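Local structure of TetR family transcriptional regulator (Mycobacterium smegmatis, 5XS9) at residues Leu24-Leu29 and Ala39-Phe44; Leu69-Gln74 and Ala119-Val124; Ala81-Leu86 and Val145-Arg150. The protein is a TetR-family transcriptional regulator named BioQ that probably binds operator DNA as a dimer and is thought to repress biotin-related genes. All blocks are in the same frame, centred on the assembly; numbering follows the deposited sequence.

Contact 1. Residues Leu24-Leu29 and Ala39-Phe44; sequences LTMRRL and ALYWHF
Met-26, on the first turn of helix 26-33, reaches across to Leu-40, Tyr-41 and Phe-44 inside the helix-turn-helix DNA-binding domain of the TetR family. Its end methyl does most of the touching. The chain is bent at both chi2 and chi3 (each -79°), and these bends bring CE over one face of the Tyr-41 ring. Met-26 CE lies 3.7 Å from the ring centroid and only 13° off the normal, a CH-pi contact near the middle of the ring. The sulfur is farther off and oblique, with SD 5.1 Å from the same centroid, which makes this a Met-aromatic contact led by the methyl. The ring crosses the methionine obliquely, with Tyr-41 OH 3.5 Å from Met-26 CB.

In this helix-turn-helix, helix 26-33 comes first and residues 39-44 belong to the recognition element after the turn, whose exposed Tyr-41 and Trp-42 probably face the DNA, as in other TetR regulators. Leu-40 backs the same methyl from another side: Met-26 CE to Leu-40 CB is 3.4 Å, tighter than usual for two carbons. The two side chains slide past each other in opposite directions, and Leu-40 CD1 goes on to sit 3.2 Å from Met-26 O and 3.9 Å from Leu-29 CB. Phe-44 meets the methyl with its CB and its backbone O, Phe-44 O lying 3.8 Å from Met-26 CE, while its side chain packs on Val-8 of helix 5-19 and on Leu-50 and Ala-53 of helix 47-58. The turn that carries these residues is tied by Leu-40 O, which accepts from both His-43 N and Phe-44 N. On the other segment Thr-25 is the N-cap, its OG1 accepting from Arg-28 N at 3.0 Å.

Contact 2. Residues Leu69-Gln74 and Ala119-Val124; sequences LAWREQ and ARAAGV
The indole of Trp-71 lies between Ala-122 on one face and the side chain of its own neighbour Arg-72 on the other. Ala-122 CB stands over the six-membered ring, 3.4 Å from its centroid and 9° off the normal, a close CH-pi contact. On the opposite face Arg-72 CG sits 3.6 Å above the indole plane, toward the rim, and farther along the same arginine Trp-71 CZ2 lies 3.5 Å from the plane of the guanidinium, over its centre.

At the five-membered end the partner changes to Ala-121, whose CB touches Trp-71 CB at 3.7 Å and CD1 at 3.8 Å. With chi1 at 67°, Trp-71 CG is placed between the backbone N and the carbonyl carbon, and the indole is laid flat along the last turn of helix 106-122. Trp-71 also meets Ala-118 of that helix and Ala-186 of helix 170-186.

Both helices are at an end here. Ala-70 is the N-cap of helix 71-87, and Gln-74 NE2 donates to Leu-69 O at 2.7 Å, nearly straight and from above the carbonyl plane, spanning the N-cap residue. Gly-123, with positive phi, closes helix 106-122 in a Schellman motif. A tryptophan from the start of one helix resting on small residues at the finish of another joins two helices of the all-helical C-terminal domain of a TetR-family regulator.

Contact 3. Residues Ala81-Leu86 and Val145-Arg150; sequences ALRDAL and VDEQSR
Arg-83 and Glu-147 form a side-on, two-bond salt bridge between helix 71-87 and helix 129-155, in the interior of the helical C-terminal domain of this TetR-family protein. Arg-83 NE meets Glu-147 OE1 at 2.9 Å and Arg-83 NH2 meets Glu-147 OE2 at 2.7 Å, each N-H...O angle being 168°. Both oxygens use their syn lone pairs, and the guanidinium and carboxylate planes are only 5° apart, a match that fixes the rotation of both groups. Each chain reaches out extended, with CG anti to the backbone N, and the two cross at about a right angle. The remaining nitrogen, Arg-83 NH1, has a weak hydrogen bond to Thr-171 OG1.

Gln-148, next to Glu-147 on helix 129-155, makes a second link, to Leu-86, one turn beyond Arg-83; its amide OE1 is held by Ala-93 N. Around these polar links Leu-86 packs on Ala-93 and Val-96 of helix 92-101, and Leu-87 lies against the side chains of Glu-147 and Gln-148. Gln-148 NE2 donates to the backbone oxygen Leu-86 O at 3.1 Å, tilted 34° from the carbonyl plane.

Contact 1 belongs to the DNA-binding domain and contacts 2 and 3 to the C-terminal domain, where they share helix 71-87: contact 2 sits at its start and contact 3 near its far end, their centres 24 Å apart. Contacts 1 and 2 lie on opposite sides of the chain's centre, 41 Å between centres, while contact 3 is 8 Å from that centre. The chemistry does not simply follow depth. The central contact 3 is polar and fully buried, whereas the peripheral contacts 1 and 2 have no hydrogen bonds between their segments and rest on methyl groups over aromatic faces. Contact 1 is still mostly buried; contact 2 is only partly so.

Contact 1. Residues Leu24-Leu29 and Ala39-Phe44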
loop_
_atom_site.group_PDB
_atom_site.type_symbol
_atom_site.label_atom_id
_atom_site.label_comp_id
_atom_site.label_asym_id
_atom_site.label_seq_id
_atom_site.Cartn_x
_atom_site.Cartn_y
_atom_site.Cartn_z
ATOM N N LEU A 24 -13.119 11.160 8.857
ATOM C CA LEU A 24 -13.017 10.645 10.218
ATOM C C LEU A 24 -12.028 11.475 11.005
ATOM O O LEU A 24 -10.836 11.207 10.978
ATOM C CB LEU A 24 -12.573 9.209 10.256
ATOM C CG LEU A 24 -12.411 8.580 11.624
ATOM C CD1 LEU A 24 -13.700 8.672 12.436
ATOM C CD2 LEU A 24 -12.021 7.138 11.399
ATOM N N THR A 25 -12.557 12.472 11.699
ATOM C CA THR A 25 -11.779 13.351 12.590
ATOM C C THR A 25 -12.431 13.352 13.947
ATOM O O THR A 25 -13.584 12.991 14.056
ATOM C CB THR A 25 -11.761 14.809 12.095
ATOM O OG1 THR A 25 -13.093 15.334 12.118
ATOM C CG2 THR A 25 -11.181 14.917 10.666
ATOM N N MET A 26 -11.685 13.765 14.965
ATOM C CA MET A 26 -12.205 13.855 16.301
ATOM C C MET A 26 -13.357 14.884 16.371
ATOM O O MET A 26 -14.379 14.647 17.053
ATOM C CB MET A 26 -11.065 14.162 17.281
ATOM C CG MET A 26 -10.041 13.012 17.433
ATOM S SD MET A 26 -10.641 11.705 18.500
ATOM C CE MET A 26 -10.441 12.197 20.200
ATOM N N ARG A 27 -13.227 16.005 15.661
ATOM C CA ARG A 27 -14.330 17.008 15.676
ATOM C C ARG A 27 -15.580 16.445 14.997
ATOM O O ARG A 27 -16.664 16.614 15.512
ATOM C CB ARG A 27 -13.937 18.357 15.081
ATOM C CG ARG A 27 -13.810 18.376 13.570
ATOM C CD ARG A 27 -13.171 19.654 13.042
ATOM N NE ARG A 27 -12.587 19.441 11.706
ATOM C CZ ARG A 27 -11.451 18.776 11.452
ATOM N NH1 ARG A 27 -10.728 18.198 12.429
ATOM N NH2 ARG A 27 -11.021 18.678 10.204
ATOM N N ARG A 28 -15.427 15.705 13.896
ATOM C CA ARG A 28 -16.620 15.099 13.260
ATOM C C ARG A 28 -17.263 14.024 14.137
ATOM O O ARG A 28 -18.480 13.914 14.229
ATOM C CB ARG A 28 -16.251 14.494 11.885
ATOM C CG ARG A 28 -17.408 13.779 11.197
ATOM C CD ARG A 28 -18.348 14.788 10.623
ATOM N NE ARG A 28 -19.528 14.150 10.056
ATOM C CZ ARG A 28 -19.746 13.933 8.758
ATOM N NH1 ARG A 28 -18.859 14.272 7.805
ATOM N NH2 ARG A 28 -20.889 13.362 8.401
ATOM N N LEU A 29 -16.422 13.229 14.786
ATOM C CA LEU A 29 -16.902 12.164 15.641
ATOM C C LEU A 29 -17.727 12.785 16.780
ATOM O O LEU A 29 -18.789 12.267 17.111
ATOM C CB LEU A 29 -15.718 11.392 16.241
ATOM C CG LEU A 29 -16.047 10.162 17.076
ATOM C CD1 LEU A 29 -17.007 9.155 16.384
ATOM C CD2 LEU A 29 -14.717 9.563 17.470
ATOM N N ALA A 39 -14.944 15.419 25.397
ATOM C CA ALA A 39 -15.305 14.121 25.932
ATOM C C ALA A 39 -14.538 12.996 25.239
ATOM O O ALA A 39 -14.372 11.938 25.814
ATOM C CB ALA A 39 -16.807 13.835 25.750
ATOM N N LEU A 40 -14.162 13.175 23.974
ATOM C CA LEU A 40 -13.502 12.082 23.241
ATOM C C LEU A 40 -12.095 11.914 23.721
ATOM O O LEU A 40 -11.497 10.787 23.675
ATOM C CB LEU A 40 -13.503 12.410 21.759
ATOM C CG LEU A 40 -14.862 12.547 21.102
ATOM C CD1 LEU A 40 -14.598 12.787 19.651
ATOM C CD2 LEU A 40 -15.740 11.337 21.273
ATOM N N TYR A 41 -11.511 13.008 24.198
ATOM C CA TYR A 41 -10.135 12.959 24.653
ATOM C C TYR A 41 -9.927 12.180 25.982
ATOM O O TYR A 41 -8.797 12.030 26.452
ATOM C CB TYR A 41 -9.521 14.339 24.649
ATOM C CG TYR A 41 -9.318 14.828 23.234
ATOM C CD1 TYR A 41 -10.278 15.635 22.607
ATOM C CD2 TYR A 41 -8.251 14.381 22.473
ATOM C CE1 TYR A 41 -10.134 16.055 21.294
ATOM C CE2 TYR A 41 -8.103 14.792 21.159
ATOM C CZ TYR A 41 -9.044 15.657 20.574
ATOM O OH TYR A 41 -8.892 16.084 19.266
ATOM N N TRP A 42 -11.020 11.694 26.549
ATOM C CA TRP A 42 -10.983 10.802 27.686
ATOM C C TRP A 42 -10.761 9.386 27.187
ATOM O O TRP A 42 -10.333 8.567 27.943
ATOM C CB TRP A 42 -12.286 10.918 28.520
ATOM C CG TRP A 42 -12.290 12.149 29.341
ATOM C CD1 TRP A 42 -12.826 13.341 29.006
ATOM C CD2 TRP A 42 -11.648 12.338 30.602
ATOM N NE1 TRP A 42 -12.573 14.275 29.982
ATOM C CE2 TRP A 42 -11.871 13.675 30.987
ATOM C CE3 TRP A 42 -10.925 11.503 31.456
ATOM C CZ2 TRP A 42 -11.380 14.208 32.177
ATOM C CZ3 TRP A 42 -10.446 12.031 32.658
ATOM C CH2 TRP A 42 -10.682 13.376 32.999
ATOM N N HIS A 43 -11.037 9.122 25.913
ATOM C CA HIS A 43 -10.884 7.785 25.348
ATOM C C HIS A 43 -9.715 7.670 24.424
ATOM O O HIS A 43 -9.153 6.615 24.343
ATOM C CB HIS A 43 -12.135 7.426 24.593
ATOM C CG HIS A 43 -13.316 7.317 25.472
ATOM N ND1 HIS A 43 -13.460 6.287 26.373
ATOM C CD2 HIS A 43 -14.379 8.130 25.648
ATOM C CE1 HIS A 43 -14.593 6.442 27.027
ATOM N NE2 HIS A 43 -15.174 7.545 26.600
ATOM N N PHE A 44 -9.379 8.744 23.693
ATOM C CA PHE A 44 -8.240 8.756 22.810
ATOM C C PHE A 44 -7.511 10.028 22.951
ATOM O O PHE A 44 -8.123 11.079 22.952
ATOM C CB PHE A 44 -8.735 8.640 21.384
ATOM C CG PHE A 44 -9.629 7.456 21.156
ATOM C CD1 PHE A 44 -9.103 6.171 21.205
ATOM C CD2 PHE A 44 -10.974 7.626 20.889
ATOM C CE1 PHE A 44 -9.912 5.079 20.990
ATOM C CE2 PHE A 44 -11.775 6.540 20.677
ATOM C CZ PHE A 44 -11.239 5.276 20.736
#

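Contact 2. Residues Leu69-Gln74 and Ala119-Val124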
loop_
_atom_site.group_PDB
_atom_site.type_symbol
_atom_site.label_atom_id
_atom_site.label_comp_id
_atom_site.label_asym_id
_atom_site.label_seq_id
_atom_site.Cartn_x
_atom_site.Cartn_y
_atom_site.Cartn_z
ATOM N N LEU A 69 -4.344 -26.274 10.531
ATOM C CA LEU A 69 -3.898 -26.292 9.157
ATOM C C LEU A 69 -2.370 -26.431 8.991
ATOM O O LEU A 69 -1.577 -26.041 9.814
ATOM C CB LEU A 69 -4.446 -25.064 8.414
ATOM C CG LEU A 69 -6.001 -24.930 8.289
ATOM C CD1 LEU A 69 -6.353 -23.517 7.921
ATOM C CD2 LEU A 69 -6.631 -25.842 7.218
ATOM N N ALA A 70 -2.005 -27.022 7.878
ATOM C CA ALA A 70 -0.656 -27.020 7.399
ATOM C C ALA A 70 -0.210 -25.542 7.142
ATOM O O ALA A 70 -1.038 -24.655 6.883
ATOM C CB ALA A 70 -0.585 -27.893 6.173
ATOM N N TRP A 71 1.089 -25.264 7.254
ATOM C CA TRP A 71 1.544 -23.880 7.274
ATOM C C TRP A 71 1.116 -23.114 6.001
ATOM O O TRP A 71 0.725 -21.958 6.125
ATOM C CB TRP A 71 3.061 -23.744 7.538
ATOM C CG TRP A 71 3.970 -24.244 6.502
ATOM C CD1 TRP A 71 4.595 -25.499 6.431
ATOM C CD2 TRP A 71 4.362 -23.541 5.302
ATOM N NE1 TRP A 71 5.361 -25.559 5.277
ATOM C CE2 TRP A 71 5.253 -24.366 4.597
ATOM C CE3 TRP A 71 4.087 -22.276 4.802
ATOM C CZ2 TRP A 71 5.859 -23.974 3.404
ATOM C CZ3 TRP A 71 4.716 -21.886 3.559
ATOM C CH2 TRP A 71 5.542 -22.737 2.896
ATOM N N ARG A 72 1.164 -23.739 4.850
ATOM C CA ARG A 72 0.724 -23.086 3.610
ATOM C C ARG A 72 -0.695 -22.546 3.694
ATOM O O ARG A 72 -0.988 -21.383 3.334
ATOM C CB ARG A 72 0.878 -24.009 2.374
ATOM C CG ARG A 72 2.323 -24.333 2.027
ATOM C CD ARG A 72 2.357 -25.398 0.949
ATOM N NE ARG A 72 3.696 -25.676 0.431
ATOM C CZ ARG A 72 4.618 -26.434 1.048
ATOM N NH1 ARG A 72 4.405 -26.977 2.242
ATOM N NH2 ARG A 72 5.798 -26.607 0.486
ATOM N N GLU A 73 -1.566 -23.388 4.228
ATOM C CA GLU A 73 -2.964 -23.082 4.353
ATOM C C GLU A 73 -3.182 -22.101 5.478
ATOM O O GLU A 73 -4.046 -21.244 5.415
ATOM C CB GLU A 73 -3.796 -24.393 4.551
ATOM C CG GLU A 73 -4.154 -25.114 3.253
ATOM C CD GLU A 73 -2.987 -25.674 2.413
ATOM O OE1 GLU A 73 -2.844 -25.262 1.198
ATOM O OE2 GLU A 73 -2.215 -26.523 2.946
ATOM N N GLN A 74 -2.372 -22.125 6.506
ATOM C CA GLN A 74 -2.448 -21.043 7.448
ATOM C C GLN A 74 -2.220 -19.630 6.847
ATOM O O GLN A 74 -2.880 -18.631 7.259
ATOM C CB GLN A 74 -1.388 -21.187 8.558
ATOM C CG GLN A 74 -1.570 -22.442 9.455
ATOM C CD GLN A 74 -0.412 -22.665 10.397
ATOM O OE1 GLN A 74 0.203 -21.739 10.907
ATOM N NE2 GLN A 74 -0.109 -23.946 10.631
ATOM N N ALA A 119 5.794 -19.109 8.860
ATOM C CA ALA A 119 7.137 -18.942 8.208
ATOM C C ALA A 119 8.166 -19.881 8.842
ATOM O O ALA A 119 8.988 -20.488 8.174
ATOM C CB ALA A 119 7.608 -17.511 8.287
ATOM N N ARG A 120 8.061 -20.052 10.137
ATOM C CA ARG A 120 9.007 -20.898 10.883
ATOM C C ARG A 120 8.821 -22.383 10.515
ATOM O O ARG A 120 9.798 -23.099 10.255
ATOM C CB ARG A 120 8.844 -20.544 12.385
ATOM C CG ARG A 120 9.821 -21.186 13.314
ATOM C CD ARG A 120 9.408 -21.017 14.786
ATOM N NE ARG A 120 9.910 -19.740 15.244
ATOM C CZ ARG A 120 9.203 -18.616 15.429
ATOM N NH1 ARG A 120 7.882 -18.556 15.251
ATOM N NH2 ARG A 120 9.860 -17.511 15.796
ATOM N N ALA A 121 7.566 -22.827 10.307
ATOM C CA ALA A 121 7.332 -24.171 9.815
ATOM C C ALA A 121 7.884 -24.387 8.425
ATOM O O ALA A 121 8.275 -25.489 8.027
ATOM C CB ALA A 121 5.822 -24.522 9.870
ATOM N N ALA A 122 7.822 -23.332 7.618
ATOM C CA ALA A 122 8.332 -23.392 6.273
ATOM C C ALA A 122 9.862 -23.496 6.221
ATOM O O ALA A 122 10.454 -23.909 5.191
ATOM C CB ALA A 122 7.895 -22.140 5.519
ATOM N N GLY A 123 10.521 -23.088 7.301
ATOM C CA GLY A 123 11.970 -23.232 7.352
ATOM C C GLY A 123 12.721 -21.914 7.429
ATOM O O GLY A 123 13.924 -21.949 7.432
ATOM N N VAL A 124 12.024 -20.779 7.442
ATOM C CA VAL A 124 12.630 -19.523 7.597
ATOM C C VAL A 124 13.313 -19.494 8.970
ATOM O O VAL A 124 12.742 -19.865 9.973
ATOM C CB VAL A 124 11.597 -18.334 7.401
ATOM C CG1 VAL A 124 12.248 -16.996 7.596
ATOM C CG2 VAL A 124 11.033 -18.304 5.994
#

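Contact 3. Residues Ala81-Leu86 and Val145-Arg150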
loop_
_atom_site.group_PDB
_atom_site.type_symbol
_atom_site.label_atom_id
_atom_site.label_comp_id
_atom_site.label_asym_id
_atom_site.label_seq_id
_atom_site.Cartn_x
_atom_site.Cartn_y
_atom_site.Cartn_z
ATOM N N ALA A 81 -8.650 -13.799 5.204
ATOM C CA ALA A 81 -9.546 -13.203 6.231
ATOM C C ALA A 81 -9.177 -11.768 6.424
ATOM O O ALA A 81 -10.046 -10.906 6.619
ATOM C CB ALA A 81 -9.463 -13.944 7.557
ATOM N N LEU A 82 -7.875 -11.466 6.336
ATOM C CA LEU A 82 -7.447 -10.106 6.486
ATOM C C LEU A 82 -7.942 -9.207 5.325
ATOM O O LEU A 82 -8.480 -8.128 5.547
ATOM C CB LEU A 82 -5.909 -10.051 6.653
ATOM C CG LEU A 82 -5.327 -8.666 6.566
ATOM C CD1 LEU A 82 -5.748 -7.726 7.683
ATOM C CD2 LEU A 82 -3.817 -8.759 6.541
ATOM N N ARG A 83 -7.740 -9.649 4.081
ATOM C CA ARG A 83 -8.223 -8.860 2.964
ATOM C C ARG A 83 -9.758 -8.615 3.038
ATOM O O ARG A 83 -10.262 -7.520 2.788
ATOM C CB ARG A 83 -7.882 -9.576 1.679
ATOM C CG ARG A 83 -8.594 -8.970 0.460
ATOM C CD ARG A 83 -7.943 -9.476 -0.758
ATOM N NE ARG A 83 -8.737 -9.190 -1.933
ATOM C CZ ARG A 83 -9.600 -10.013 -2.503
ATOM N NH1 ARG A 83 -9.817 -11.212 -2.028
ATOM N NH2 ARG A 83 -10.256 -9.621 -3.585
ATOM N N ASP A 84 -10.495 -9.664 3.368
ATOM C CA ASP A 84 -11.963 -9.550 3.466
ATOM C C ASP A 84 -12.364 -8.511 4.531
ATOM O O ASP A 84 -13.229 -7.633 4.285
ATOM C CB ASP A 84 -12.619 -10.932 3.687
ATOM C CG ASP A 84 -12.712 -11.786 2.351
ATOM O OD1 ASP A 84 -12.582 -11.328 1.136
ATOM O OD2 ASP A 84 -12.943 -12.985 2.550
ATOM N N ALA A 85 -11.675 -8.502 5.662
ATOM C CA ALA A 85 -11.961 -7.474 6.661
ATOM C C ALA A 85 -11.646 -6.074 6.174
ATOM O O ALA A 85 -12.433 -5.137 6.392
ATOM C CB ALA A 85 -11.292 -7.778 7.972
ATOM N N LEU A 86 -10.554 -5.896 5.429
ATOM C CA LEU A 86 -10.233 -4.597 4.944
ATOM C C LEU A 86 -11.262 -4.117 3.909
ATOM O O LEU A 86 -11.635 -2.936 3.867
ATOM C CB LEU A 86 -8.830 -4.547 4.298
ATOM C CG LEU A 86 -7.662 -5.005 5.176
ATOM C CD1 LEU A 86 -6.387 -5.226 4.352
ATOM C CD2 LEU A 86 -7.462 -4.039 6.345
ATOM N N VAL A 145 -5.041 -1.955 -0.811
ATOM C CA VAL A 145 -5.150 -0.550 -1.043
ATOM C C VAL A 145 -5.418 -0.282 -2.521
ATOM O O VAL A 145 -6.243 0.560 -2.854
ATOM C CB VAL A 145 -3.867 0.230 -0.564
ATOM C CG1 VAL A 145 -3.933 1.681 -1.002
ATOM C CG2 VAL A 145 -3.716 0.142 0.971
ATOM N N ASP A 146 -4.697 -0.943 -3.412
ATOM C CA ASP A 146 -4.832 -0.696 -4.819
ATOM C C ASP A 146 -6.241 -1.136 -5.298
ATOM O O ASP A 146 -6.943 -0.383 -5.994
ATOM C CB ASP A 146 -3.765 -1.472 -5.548
ATOM C CG ASP A 146 -3.837 -1.324 -7.080
ATOM O OD1 ASP A 146 -3.297 -0.383 -7.611
ATOM O OD2 ASP A 146 -4.413 -2.181 -7.755
ATOM N N GLU A 147 -6.660 -2.318 -4.859
ATOM C CA GLU A 147 -7.990 -2.890 -5.223
ATOM C C GLU A 147 -9.168 -1.991 -4.778
ATOM O O GLU A 147 -10.073 -1.659 -5.527
ATOM C CB GLU A 147 -8.099 -4.293 -4.642
ATOM C CG GLU A 147 -9.438 -4.988 -4.844
ATOM C CD GLU A 147 -9.464 -6.355 -4.175
ATOM O OE1 GLU A 147 -8.811 -6.584 -3.122
ATOM O OE2 GLU A 147 -10.155 -7.194 -4.710
ATOM N N GLN A 148 -9.103 -1.530 -3.567
ATOM C CA GLN A 148 -10.152 -0.729 -2.981
ATOM C C GLN A 148 -10.175 0.694 -3.510
ATOM O O GLN A 148 -11.259 1.248 -3.740
ATOM C CB GLN A 148 -10.006 -0.854 -1.471
ATOM C CG GLN A 148 -11.016 -0.185 -0.622
ATOM C CD GLN A 148 -10.883 -0.658 0.809
ATOM O OE1 GLN A 148 -9.808 -0.528 1.439
ATOM N NE2 GLN A 148 -11.968 -1.187 1.345
ATOM N N SER A 149 -9.017 1.300 -3.791
ATOM C CA SER A 149 -9.052 2.513 -4.485
ATOM C C SER A 149 -9.755 2.367 -5.832
ATOM O O SER A 149 -10.521 3.235 -6.211
ATOM C CB SER A 149 -7.660 3.041 -4.840
ATOM O OG SER A 149 -7.002 3.140 -3.643
ATOM N N ARG A 150 -9.386 1.375 -6.593
ATOM C CA ARG A 150 -10.025 1.163 -7.883
ATOM C C ARG A 150 -11.533 0.916 -7.798
ATOM O O ARG A 150 -12.270 1.498 -8.553
ATOM C CB ARG A 150 -9.323 0.083 -8.663
ATOM C CG ARG A 150 -7.922 0.541 -9.064
ATOM C CD ARG A 150 -7.246 -0.397 -10.054
ATOM N NE ARG A 150 -6.544 -1.448 -9.410
ATOM C CZ ARG A 150 -6.996 -2.709 -9.267
ATOM N NH1 ARG A 150 -8.176 -3.107 -9.790
ATOM N NH2 ARG A 150 -6.260 -3.601 -8.566
#